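Probable glutamine synthetase (Pseudomonas aeruginosa, PDB 4HPP) is a probable member of the glutamine synthetase family, pairing an N-terminal domain with a catalytic domain that holds magnesium and glutamic acid. Local coordinates at residues H236-L241 and N330-P335; V10-T15 and D90-N95; E131-L136 and Q183-V188; L48-L53 and A418-E423. All blocks are in the same frame, centred on the assembly; numbering follows the deposited sequence.

Contact 1 of 4, residues H236-L241 and N330-P335; sequences HLHLSL and NLEFRP. With GLU (glutamic acid), chain D.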
# COMPACT_ATOMS: atom_id res chain seq x y z
N HIS A 236 24.63 -34.59 10.80
CA HIS A 236 25.12 -35.97 10.82
C HIS A 236 26.06 -36.17 9.70
O HIS A 236 25.81 -35.79 8.56
CB HIS A 236 24.00 -37.00 10.69
CG HIS A 236 22.99 -36.96 11.81
ND1 HIS A 236 21.73 -37.40 11.64
CD2 HIS A 236 23.09 -36.50 13.14
CE1 HIS A 236 21.04 -37.22 12.81
NE2 HIS A 236 21.86 -36.67 13.72
N LEU A 237 27.16 -36.84 9.99
CA LEU A 237 28.19 -36.97 9.01
C LEU A 237 28.18 -38.45 8.65
O LEU A 237 28.36 -39.26 9.54
CB LEU A 237 29.51 -36.53 9.64
CG LEU A 237 30.84 -36.75 8.97
CD1 LEU A 237 30.82 -36.14 7.57
CD2 LEU A 237 31.91 -36.12 9.82
N HIS A 238 27.91 -38.78 7.37
CA HIS A 238 28.05 -40.15 6.84
C HIS A 238 29.38 -40.31 6.20
O HIS A 238 29.73 -39.54 5.32
CB HIS A 238 27.01 -40.41 5.77
CG HIS A 238 25.62 -40.41 6.29
ND1 HIS A 238 25.03 -41.53 6.79
CD2 HIS A 238 24.70 -39.38 6.42
CE1 HIS A 238 23.78 -41.24 7.22
NE2 HIS A 238 23.56 -39.92 6.98
N LEU A 239 30.15 -41.28 6.66
CA LEU A 239 31.49 -41.55 6.11
C LEU A 239 31.60 -42.97 5.60
O LEU A 239 31.16 -43.91 6.27
CB LEU A 239 32.58 -41.30 7.13
CG LEU A 239 32.76 -39.80 7.36
CD1 LEU A 239 33.42 -39.53 8.71
CD2 LEU A 239 33.57 -39.21 6.23
N SER A 240 32.07 -43.08 4.36
CA SER A 240 32.48 -44.35 3.79
C SER A 240 33.95 -44.18 3.44
O SER A 240 34.45 -43.05 3.27
CB SER A 240 31.59 -44.78 2.61
OG SER A 240 31.89 -44.09 1.40
N LEU A 241 34.66 -45.31 3.43
CA LEU A 241 36.09 -45.34 3.14
C LEU A 241 36.31 -46.26 1.94
O LEU A 241 35.82 -47.38 1.97
CB LEU A 241 36.85 -45.89 4.36
CG LEU A 241 37.23 -44.93 5.48
CD1 LEU A 241 38.28 -45.56 6.40
CD2 LEU A 241 37.76 -43.63 4.90
N ASN A 330 27.84 -47.14 4.95
CA ASN A 330 28.60 -46.10 5.56
C ASN A 330 28.35 -46.09 7.05
O ASN A 330 27.51 -46.86 7.56
CB ASN A 330 28.30 -44.74 4.89
CG ASN A 330 26.94 -44.17 5.27
OD1 ASN A 330 26.72 -43.71 6.41
ND2 ASN A 330 26.02 -44.17 4.31
N LEU A 331 29.08 -45.21 7.73
CA LEU A 331 28.91 -44.95 9.14
C LEU A 331 28.62 -43.48 9.44
O LEU A 331 29.34 -42.55 9.03
CB LEU A 331 30.15 -45.42 9.91
CG LEU A 331 30.39 -46.95 9.97
CD1 LEU A 331 31.84 -47.29 9.70
CD2 LEU A 331 30.02 -47.41 11.36
N GLU A 332 27.57 -43.30 10.21
CA GLU A 332 27.06 -42.03 10.59
C GLU A 332 27.41 -41.66 12.05
O GLU A 332 26.96 -42.33 13.01
CB GLU A 332 25.56 -42.10 10.39
CG GLU A 332 24.77 -41.20 11.31
CD GLU A 332 23.39 -40.90 10.77
OE1 GLU A 332 23.28 -40.16 9.76
OE2 GLU A 332 22.43 -41.37 11.37
N PHE A 333 28.21 -40.59 12.18
CA PHE A 333 28.58 -39.88 13.44
C PHE A 333 27.49 -38.83 13.76
O PHE A 333 27.05 -38.08 12.89
CB PHE A 333 29.97 -39.22 13.25
CG PHE A 333 30.50 -38.43 14.45
CD1 PHE A 333 30.02 -37.15 14.75
CD2 PHE A 333 31.52 -38.97 15.26
CE1 PHE A 333 30.50 -36.43 15.84
CE2 PHE A 333 32.01 -38.26 16.34
CZ PHE A 333 31.51 -36.98 16.62
N ARG A 334 27.06 -38.78 15.01
CA ARG A 334 25.81 -38.10 15.31
C ARG A 334 25.94 -36.94 16.27
O ARG A 334 25.12 -36.01 16.21
CB ARG A 334 24.72 -39.08 15.78
CG ARG A 334 24.49 -40.19 14.78
CD ARG A 334 23.32 -41.10 15.10
NE ARG A 334 22.06 -40.59 14.58
CZ ARG A 334 21.08 -40.13 15.35
NH1 ARG A 334 19.95 -39.67 14.80
NH2 ARG A 334 21.26 -40.15 16.68
N PRO A 335 26.98 -36.97 17.15
CA PRO A 335 27.08 -35.84 18.09
C PRO A 335 27.76 -34.61 17.44
O PRO A 335 28.86 -34.15 17.82
CB PRO A 335 27.82 -36.43 19.30
CG PRO A 335 28.10 -37.87 18.95
CD PRO A 335 27.95 -38.02 17.47
N GLU D . 17.16 -33.49 15.27
CA GLU D . 18.03 -34.66 15.69
C GLU D . 19.48 -34.32 16.12
O GLU D . 19.72 -33.37 16.85
CB GLU D . 18.08 -35.70 14.58
CG GLU D . 16.78 -36.43 14.38
CD GLU D . 16.79 -37.28 13.15
OE1 GLU D . 16.72 -38.50 13.32
OE2 GLU D . 16.88 -36.72 12.02
OXT GLU D . 20.46 -34.97 15.73
O HOH W 1 20.85 -39.31 9.82
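Arg334 lays its guanidinium across one face of the His236 ring while the bound glutamic acid meets that ring at its edge. The two planes are 42° apart, so this is a tilted cover rather than a flat stack, with Arg334 NH1 3.3 Å from His236 CE1. A bend at chi3 (87°) swings the end of Arg334 over the imidazole. His236 NE2 donates to OXT of the ligand at 3.0 Å, a bond bent to 139°. On the other side of the ring a water lies 2.8 Å from His236 ND1 and donates a hydrogen bond to Glu332 OE1 (2.6 Å). Glu332 OE2 takes a weak bond from Arg334 NE, part of a salt bridge, and a second salt bridge from Arg313. Further along, His238 ND1 donates to Asn330 OD1 at 2.8 Å; the oxygen lies in the imidazole plane, but the amide stands almost perpendicular to the ring. Beneath, the strands run antiparallel, with Leu237-Phe333 and Leu239-Leu331 as hydrogen-bonded pairs. Leu239 and Phe333 pack on helix 261-281, on the face opposite His238 and Glu332. Arg334 O is held by Arg290, another residue of the ligand pocket. Glu332 is thus placed as a second-shell residue, reaching His236 through water and Arg334 directly, and probably positions two groups of the glutamic acid pocket.

Contact 2 of 4, residues V10-T15 and D90-N95; sequences VSFVTT and DYLHGN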
# COMPACT_ATOMS: atom_id res chain seq x y z
N VAL A 10 33.11 -11.00 -6.23
CA VAL A 10 33.47 -12.35 -5.90
C VAL A 10 34.06 -12.33 -4.50
O VAL A 10 34.92 -11.51 -4.21
CB VAL A 10 34.50 -12.91 -6.92
CG1 VAL A 10 34.95 -14.27 -6.45
CG2 VAL A 10 33.83 -13.04 -8.28
N SER A 11 33.59 -13.21 -3.62
CA SER A 11 34.23 -13.34 -2.33
C SER A 11 35.25 -14.47 -2.23
O SER A 11 35.08 -15.51 -2.80
CB SER A 11 33.17 -13.51 -1.24
OG SER A 11 32.67 -12.27 -0.78
N PHE A 12 36.35 -14.22 -1.51
CA PHE A 12 37.22 -15.27 -0.98
C PHE A 12 36.81 -15.48 0.51
O PHE A 12 36.80 -14.53 1.32
CB PHE A 12 38.71 -14.88 -1.03
CG PHE A 12 39.24 -14.54 -2.40
CD1 PHE A 12 38.62 -15.03 -3.57
CD2 PHE A 12 40.39 -13.76 -2.54
CE1 PHE A 12 39.12 -14.72 -4.83
CE2 PHE A 12 40.91 -13.44 -3.83
CZ PHE A 12 40.25 -13.91 -4.96
N VAL A 13 36.48 -16.73 0.85
CA VAL A 13 36.08 -17.10 2.19
C VAL A 13 36.97 -18.10 2.91
O VAL A 13 37.69 -18.89 2.29
CB VAL A 13 34.64 -17.62 2.21
CG1 VAL A 13 33.72 -16.59 1.61
CG2 VAL A 13 34.52 -18.93 1.44
N THR A 14 36.90 -18.06 4.24
CA THR A 14 37.44 -19.13 5.07
C THR A 14 36.40 -19.36 6.12
O THR A 14 35.64 -18.44 6.45
CB THR A 14 38.75 -18.73 5.73
OG1 THR A 14 39.29 -19.85 6.45
CG2 THR A 14 38.55 -17.49 6.58
N THR A 15 36.32 -20.59 6.61
CA THR A 15 35.38 -20.91 7.67
C THR A 15 36.23 -21.11 8.91
O THR A 15 37.10 -21.99 8.92
CB THR A 15 34.55 -22.13 7.30
OG1 THR A 15 33.81 -21.81 6.13
CG2 THR A 15 33.60 -22.58 8.44
N ASP A 90 28.64 -15.40 -5.38
CA ASP A 90 29.83 -15.90 -6.02
C ASP A 90 31.01 -15.85 -5.10
O ASP A 90 31.41 -14.79 -4.68
CB ASP A 90 30.12 -15.06 -7.25
CG ASP A 90 31.06 -15.73 -8.20
OD1 ASP A 90 31.82 -16.67 -7.76
OD2 ASP A 90 31.04 -15.31 -9.39
N TYR A 91 31.59 -17.00 -4.79
CA TYR A 91 32.74 -17.01 -3.85
C TYR A 91 33.49 -18.33 -3.99
O TYR A 91 32.94 -19.29 -4.51
CB TYR A 91 32.28 -16.84 -2.36
CG TYR A 91 31.47 -18.03 -1.90
CD1 TYR A 91 32.08 -19.18 -1.41
CD2 TYR A 91 30.09 -18.01 -1.98
CE1 TYR A 91 31.30 -20.28 -0.98
CE2 TYR A 91 29.31 -19.08 -1.55
CZ TYR A 91 29.92 -20.23 -1.07
OH TYR A 91 29.12 -21.31 -0.71
N LEU A 92 34.72 -18.33 -3.50
CA LEU A 92 35.64 -19.46 -3.50
C LEU A 92 36.22 -19.68 -2.09
O LEU A 92 36.56 -18.71 -1.38
CB LEU A 92 36.84 -19.17 -4.42
CG LEU A 92 36.65 -18.93 -5.90
CD1 LEU A 92 36.33 -17.47 -6.17
CD2 LEU A 92 37.89 -19.31 -6.68
N HIS A 93 36.36 -20.95 -1.70
CA HIS A 93 37.00 -21.33 -0.47
C HIS A 93 38.48 -21.20 -0.66
O HIS A 93 39.00 -21.45 -1.77
CB HIS A 93 36.67 -22.74 -0.09
CG HIS A 93 35.20 -23.00 -0.00
ND1 HIS A 93 34.54 -23.04 1.18
CD2 HIS A 93 34.25 -23.24 -1.01
CE1 HIS A 93 33.21 -23.27 0.94
NE2 HIS A 93 33.04 -23.40 -0.40
N GLY A 94 39.17 -20.79 0.40
CA GLY A 94 40.57 -20.55 0.31
C GLY A 94 41.26 -21.17 1.49
O GLY A 94 40.62 -21.48 2.53
N ASN A 95 42.57 -21.36 1.33
CA ASN A 95 43.41 -21.76 2.44
C ASN A 95 44.24 -20.52 2.89
O ASN A 95 44.59 -19.68 2.05
CB ASN A 95 44.34 -22.91 2.05
CG ASN A 95 43.66 -24.00 1.22
OD1 ASN A 95 42.54 -24.43 1.50
ND2 ASN A 95 44.36 -24.46 0.18
O HOH W 2 35.07 -22.40 3.79
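Strands 10-15 and 90-95 run parallel, their axes 24° apart, with the amide and carbonyl of Ser11 bonded to Asp90 O (2.9 Å) and Leu92 N, and those of Val13 to Leu92 O and, weakly, Gly94 N. On one face Leu92 reaches across to the partner strand. Its CD1 meets Val10 CG1 at 3.5 Å and comes up to the edge of the Phe12 ring, 4.1 Å from CE1, the Leu92 and Phe12 side chains lying side by side. Helix 31-35 covers this apolar patch. The other face begins with Ser11 CB against Tyr91 CB (3.6 Å), a spot packed by Leu150 of the second subunit. Val13 then does most of the touching through one methyl, CG2. A chi1 of -56° puts CG1 anti to the carbonyl carbon, which leaves CG2 between the backbone N and that carbon, from where it approaches Tyr91 CD1 at 3.8 Å and lies over a face of the His93 imidazole. At that ring's edge a water joins His93 ND1 (2.7 Å) to Thr15 OG1 (2.7 Å). Such a parallel pair of first and last strands at the middle of a mixed sheet is consistent with the beta-grasp fold of glutamine synthetase N-terminal domains. Buried polar ends here find partners beyond the two strands: Asp90 OD2 is shared by Arg8 and Arg75, and the OD1 of Asn204 in the catalytic domain bonds to both Tyr91 OH and His93 NE2, so that one amide oxygen ties this face of the sheet to helix 196-216.

Contact 3 of 4, residues E131-L136 and Q183-V188; sequences EHEFSL and QRQYEV. With MG (magnesium ion), chain B; GLU (glutamic acid), chain D.
Glu133 and Glu187 form a non-hydrogen-bonded pair on neighbouring antiparallel strands and share the magnesium ion. Glu133 OE2 binds it at 2.2 Å and Glu187 OE2 at 2.5 Å, the carboxylate planes nearly perpendicular; Glu180 and OE2 of the bound glutamic acid are further ligands. Extended side chains carry both groups to the metal, that of Glu187 leaving with CG anti to the backbone N (chi1 -170°). Among the polar contacts, Glu133 OE1 accepts from the ligand amine N at 2.8 Å, so OE2 serves the metal while OE1 takes the ligand N and the Gly234 amide. Glu187 OE1 stands 3.1 Å from Glu131 OE2, two acceptors with no bond between them. Backbone hydrogen bonds pair Phe134 with Tyr186 in both directions, and Leu136 N reaches Arg184 O at 2.8 Å. Apolar packing fills the face turned from the metal: Tyr186 CB makes a CH-pi contact over the Phe134 ring, 4.2 Å from its centroid, with Val188 CG1 at the ring's edge, and Leu136 CB touches Tyr186 CE2. Helices 159-169 and 196-216 cover Phe134 and Val188, while strand 174-179 continues the sheet beside 185-194 and strand 235-243 beside 124-137.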
# COMPACT_ATOMS: atom_id res chain seq x y z
N GLU A 131 24.48 -33.99 6.79
CA GLU A 131 23.05 -33.79 6.72
C GLU A 131 22.80 -32.64 7.66
O GLU A 131 23.34 -32.63 8.78
CB GLU A 131 22.27 -35.02 7.22
CG GLU A 131 22.30 -36.29 6.34
CD GLU A 131 21.37 -37.41 6.89
OE1 GLU A 131 21.14 -38.37 6.13
OE2 GLU A 131 20.84 -37.34 8.05
N HIS A 132 21.97 -31.69 7.22
CA HIS A 132 21.77 -30.47 7.93
C HIS A 132 20.34 -30.25 8.28
O HIS A 132 19.46 -30.43 7.43
CB HIS A 132 22.26 -29.32 7.09
CG HIS A 132 23.78 -29.24 6.98
ND1 HIS A 132 24.46 -29.54 5.82
CD2 HIS A 132 24.74 -28.78 7.88
CE1 HIS A 132 25.77 -29.32 6.01
NE2 HIS A 132 25.95 -28.86 7.27
N GLU A 133 20.07 -29.88 9.55
CA GLU A 133 18.73 -29.52 9.94
C GLU A 133 18.71 -28.03 10.36
O GLU A 133 19.70 -27.49 10.88
CB GLU A 133 18.21 -30.43 11.02
CG GLU A 133 17.87 -31.85 10.56
CD GLU A 133 17.73 -32.82 11.74
OE1 GLU A 133 18.11 -32.44 12.90
OE2 GLU A 133 17.26 -33.97 11.51
N PHE A 134 17.59 -27.36 10.10
CA PHE A 134 17.48 -25.95 10.41
C PHE A 134 16.02 -25.52 10.65
O PHE A 134 15.04 -26.25 10.28
CB PHE A 134 18.13 -25.10 9.28
CG PHE A 134 17.44 -25.25 7.91
CD1 PHE A 134 17.83 -26.26 7.01
CD2 PHE A 134 16.45 -24.34 7.51
CE1 PHE A 134 17.22 -26.39 5.80
CE2 PHE A 134 15.85 -24.47 6.27
CZ PHE A 134 16.21 -25.50 5.43
N SER A 135 15.88 -24.35 11.23
CA SER A 135 14.59 -23.73 11.48
C SER A 135 14.43 -22.76 10.39
O SER A 135 15.40 -22.06 10.04
CB SER A 135 14.62 -22.86 12.77
OG SER A 135 14.62 -23.64 13.97
N LEU A 136 13.21 -22.69 9.85
CA LEU A 136 12.80 -21.67 8.89
C LEU A 136 11.81 -20.74 9.55
O LEU A 136 10.68 -21.15 9.82
CB LEU A 136 12.19 -22.29 7.61
CG LEU A 136 11.96 -21.33 6.45
CD1 LEU A 136 13.28 -20.73 6.00
CD2 LEU A 136 11.30 -21.98 5.25
N GLN A 183 8.90 -27.82 15.08
CA GLN A 183 8.11 -26.83 14.38
C GLN A 183 9.02 -25.92 13.54
O GLN A 183 10.04 -25.36 14.05
CB GLN A 183 7.38 -26.02 15.41
CG GLN A 183 6.57 -26.85 16.38
CD GLN A 183 5.51 -26.00 16.99
OE1 GLN A 183 5.73 -24.81 17.26
NE2 GLN A 183 4.32 -26.56 17.15
N ARG A 184 8.69 -25.76 12.25
CA ARG A 184 9.54 -24.98 11.30
C ARG A 184 10.88 -25.67 11.03
O ARG A 184 11.82 -25.02 10.54
CB ARG A 184 9.78 -23.56 11.84
CG ARG A 184 8.55 -22.90 12.48
CD ARG A 184 7.55 -22.56 11.38
NE ARG A 184 6.43 -21.75 11.82
CZ ARG A 184 5.37 -21.48 11.05
NH1 ARG A 184 5.31 -21.95 9.78
NH2 ARG A 184 4.35 -20.74 11.55
N GLN A 185 11.03 -26.95 11.42
CA GLN A 185 12.25 -27.59 11.12
C GLN A 185 12.20 -28.24 9.72
O GLN A 185 11.20 -28.93 9.37
CB GLN A 185 12.56 -28.63 12.15
CG GLN A 185 14.02 -29.04 12.11
CD GLN A 185 14.39 -30.10 13.12
OE1 GLN A 185 13.57 -30.97 13.48
NE2 GLN A 185 15.65 -30.08 13.56
N TYR A 186 13.29 -28.03 8.97
CA TYR A 186 13.52 -28.69 7.67
C TYR A 186 14.91 -29.31 7.58
O TYR A 186 15.80 -28.99 8.35
CB TYR A 186 13.34 -27.71 6.53
CG TYR A 186 11.94 -27.16 6.57
CD1 TYR A 186 10.92 -27.80 5.86
CD2 TYR A 186 11.60 -26.06 7.41
CE1 TYR A 186 9.64 -27.36 5.90
CE2 TYR A 186 10.30 -25.60 7.43
CZ TYR A 186 9.32 -26.27 6.68
OH TYR A 186 8.01 -25.88 6.67
N GLU A 187 15.06 -30.25 6.66
CA GLU A 187 16.33 -30.89 6.42
C GLU A 187 16.58 -30.99 4.92
O GLU A 187 15.70 -31.38 4.13
CB GLU A 187 16.36 -32.27 7.06
CG GLU A 187 17.76 -32.89 7.05
CD GLU A 187 17.80 -34.35 7.54
OE1 GLU A 187 18.88 -34.97 7.51
OE2 GLU A 187 16.77 -34.87 7.99
N VAL A 188 17.78 -30.61 4.53
CA VAL A 188 18.22 -30.88 3.18
C VAL A 188 19.51 -31.74 3.20
O VAL A 188 20.39 -31.56 4.05
CB VAL A 188 18.34 -29.59 2.36
CG1 VAL A 188 19.28 -28.58 3.03
CG2 VAL A 188 18.81 -29.92 0.95
MG MG B . 17.08 -35.78 10.32
N GLU D . 17.16 -33.49 15.27
CA GLU D . 18.03 -34.66 15.69
C GLU D . 19.48 -34.32 16.12
O GLU D . 19.72 -33.37 16.85
CB GLU D . 18.08 -35.70 14.58
CG GLU D . 16.78 -36.43 14.38
CD GLU D . 16.79 -37.28 13.15
OE1 GLU D . 16.72 -38.50 13.32
OE2 GLU D . 16.88 -36.72 12.02
OXT GLU D . 20.46 -34.97 15.73
O HOH W 3 22.92 -30.98 4.33

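Contact 4 of 4, residues L48-L53 and A418-E423; sequences LTPQDL and AMKRHE
Leu53 O, with the His422 ring resting near it, is gripped twice by Thr49, from the backbone N at 3.1 Å and from OG1 at 3.2 Å, the hydroxyl bond lying on a lone pair in the carbonyl plane. This double hold closes the loop 48-53 around a type I turn from Thr49 to Asp52. A chi1 of 57° turns OG1 inward to the loop and leaves the CG2 methyl to face the helix. There CG2 lies only 3.1 Å from Met419 O, a carbonyl already accepting the Glu423 amide, and is bordered by the His422 ring and the Glu423 CB. Leu53 CB closes on the far part of the same imidazole, 3.7 Å from His422 CE1. The loop belongs to the N-terminal domain and helix 410-427 to the catalytic domain, so the packing joins the two parts of the chain; Asp52 bonds through its backbone O to Tyr181 OH and through OD2 to Ala147 N of the second subunit. Pro50 sets its ring across the extended Glu423 side chain at about a right angle, with CD 3.0 Å from Glu423 OE2. That oxygen also receives Lys420 NZ on its syn lone pair (2.7 Å) in a salt bridge, while OE1 is held by Ala285 N, which together fix the rotation of the carboxylate beneath the proline. Met419, bent at chi2 and chi3, brings CG to within 3.6 Å of Leu48 O and lays its sulfur by Thr49 CA. Gln51 crosses Glu423 at about a right angle, OE1 nearest to Glu423 CG, and its NE2 bonds to Tyr439 OH.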
# COMPACT_ATOMS: atom_id res chain seq x y z
N LEU A 48 38.67 -15.16 17.20
CA LEU A 48 37.32 -14.62 17.52
C LEU A 48 36.43 -15.73 17.97
O LEU A 48 36.38 -16.79 17.34
CB LEU A 48 36.64 -13.87 16.38
CG LEU A 48 37.14 -12.49 15.89
CD1 LEU A 48 36.72 -12.22 14.46
CD2 LEU A 48 36.74 -11.33 16.77
N THR A 49 35.75 -15.47 19.09
CA THR A 49 34.76 -16.35 19.70
C THR A 49 33.43 -16.15 18.98
O THR A 49 33.29 -15.21 18.23
CB THR A 49 34.54 -16.03 21.22
OG1 THR A 49 34.15 -14.66 21.37
CG2 THR A 49 35.79 -16.30 22.02
N PRO A 50 32.43 -17.02 19.25
CA PRO A 50 31.15 -16.71 18.62
C PRO A 50 30.60 -15.30 18.89
O PRO A 50 29.87 -14.75 18.07
CB PRO A 50 30.23 -17.81 19.16
CG PRO A 50 31.15 -18.99 19.37
CD PRO A 50 32.48 -18.40 19.78
N GLN A 51 30.99 -14.70 20.00
CA GLN A 51 30.44 -13.41 20.40
C GLN A 51 31.28 -12.27 19.86
O GLN A 51 31.09 -11.12 20.23
CB GLN A 51 30.30 -13.32 21.93
CG GLN A 51 29.37 -14.38 22.50
CD GLN A 51 30.02 -15.76 22.60
OE1 GLN A 51 31.26 -15.92 22.48
NE2 GLN A 51 29.19 -16.79 22.80
N ASP A 52 32.20 -12.62 18.97
CA ASP A 52 33.02 -11.66 18.21
C ASP A 52 34.11 -10.97 19.01
O ASP A 52 34.58 -9.90 18.62
CB ASP A 52 32.15 -10.67 17.41
CG ASP A 52 31.76 -11.22 16.00
OD1 ASP A 52 32.31 -12.30 15.61
OD2 ASP A 52 30.92 -10.58 15.31
N LEU A 53 34.53 -11.60 20.10
CA LEU A 53 35.59 -11.02 20.95
C LEU A 53 36.85 -11.84 20.85
O LEU A 53 36.82 -13.06 20.72
CB LEU A 53 35.14 -10.85 22.43
CG LEU A 53 34.22 -9.62 22.56
CD1 LEU A 53 33.13 -9.75 23.63
CD2 LEU A 53 35.01 -8.31 22.70
N ALA A 418 42.22 -21.76 23.60
CA ALA A 418 42.09 -20.45 24.24
C ALA A 418 40.82 -19.74 23.83
O ALA A 418 40.07 -19.19 24.70
CB ALA A 418 43.28 -19.59 23.95
N MET A 419 40.55 -19.76 22.52
CA MET A 419 39.35 -19.11 22.04
C MET A 419 38.08 -19.67 22.70
O MET A 419 37.11 -18.94 22.88
CB MET A 419 39.24 -19.17 20.53
CG MET A 419 37.94 -18.53 20.05
SD MET A 419 36.58 -19.69 19.86
CE MET A 419 37.10 -20.47 18.31
N LYS A 420 38.06 -20.95 23.05
CA LYS A 420 36.82 -21.54 23.56
C LYS A 420 36.61 -21.29 25.07
O LYS A 420 35.48 -21.01 25.52
CB LYS A 420 36.78 -23.05 23.25
CG LYS A 420 36.48 -23.44 21.81
CD LYS A 420 35.03 -23.10 21.43
CE LYS A 420 34.84 -23.23 19.93
NZ LYS A 420 33.45 -22.79 19.64
N ARG A 421 37.68 -21.38 25.85
CA ARG A 421 37.67 -20.92 27.25
C ARG A 421 37.00 -19.56 27.31
O ARG A 421 36.11 -19.27 28.21
CB ARG A 421 39.12 -20.76 27.76
CG ARG A 421 39.84 -22.06 28.10
CD ARG A 421 39.00 -22.92 29.06
NE ARG A 421 39.51 -24.29 29.10
CZ ARG A 421 38.86 -25.33 29.61
NH1 ARG A 421 37.67 -25.17 30.15
NH2 ARG A 421 39.42 -26.54 29.58
N HIS A 422 37.45 -18.73 26.35
CA HIS A 422 37.01 -17.38 26.23
C HIS A 422 35.57 -17.32 25.84
O HIS A 422 34.78 -16.51 26.39
CB HIS A 422 37.91 -16.60 25.30
CG HIS A 422 37.53 -15.15 25.20
ND1 HIS A 422 37.93 -14.36 24.18
CD2 HIS A 422 36.73 -14.35 26.03
CE1 HIS A 422 37.41 -13.12 24.36
NE2 HIS A 422 36.68 -13.13 25.50
N GLU A 423 35.18 -18.20 24.93
CA GLU A 423 33.78 -18.30 24.60
C GLU A 423 33.02 -18.66 25.88
O GLU A 423 32.02 -18.03 26.20
CB GLU A 423 33.53 -19.32 23.49
CG GLU A 423 32.06 -19.50 23.21
CD GLU A 423 31.74 -20.65 22.28
OE1 GLU A 423 30.64 -21.21 22.43
OE2 GLU A 423 32.56 -20.97 21.41

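In the fold
Contacts 1 and 3 build adjoining parts of one sheet and flank the same glutamic acid. Their centres are about 19 Å apart, yet they touch where His236 O meets Glu131 N at 2.9 Å, probably a hydrogen bond. Contact 3 supplies metal ligands, and contact 1 places the His236 side chain about 5 Å from the magnesium ion. Contacts 2 and 4 touch neither: contact 2 comes to about 10 Å, nearest atoms, from contact 3, and contact 4 to about 12 Å from contact 1. These two, with centres about 22 Å apart, both reach the second subunit. Along the chain their segments alternate, whereas contacts 1 and 3 fall between the two segments of contact 4.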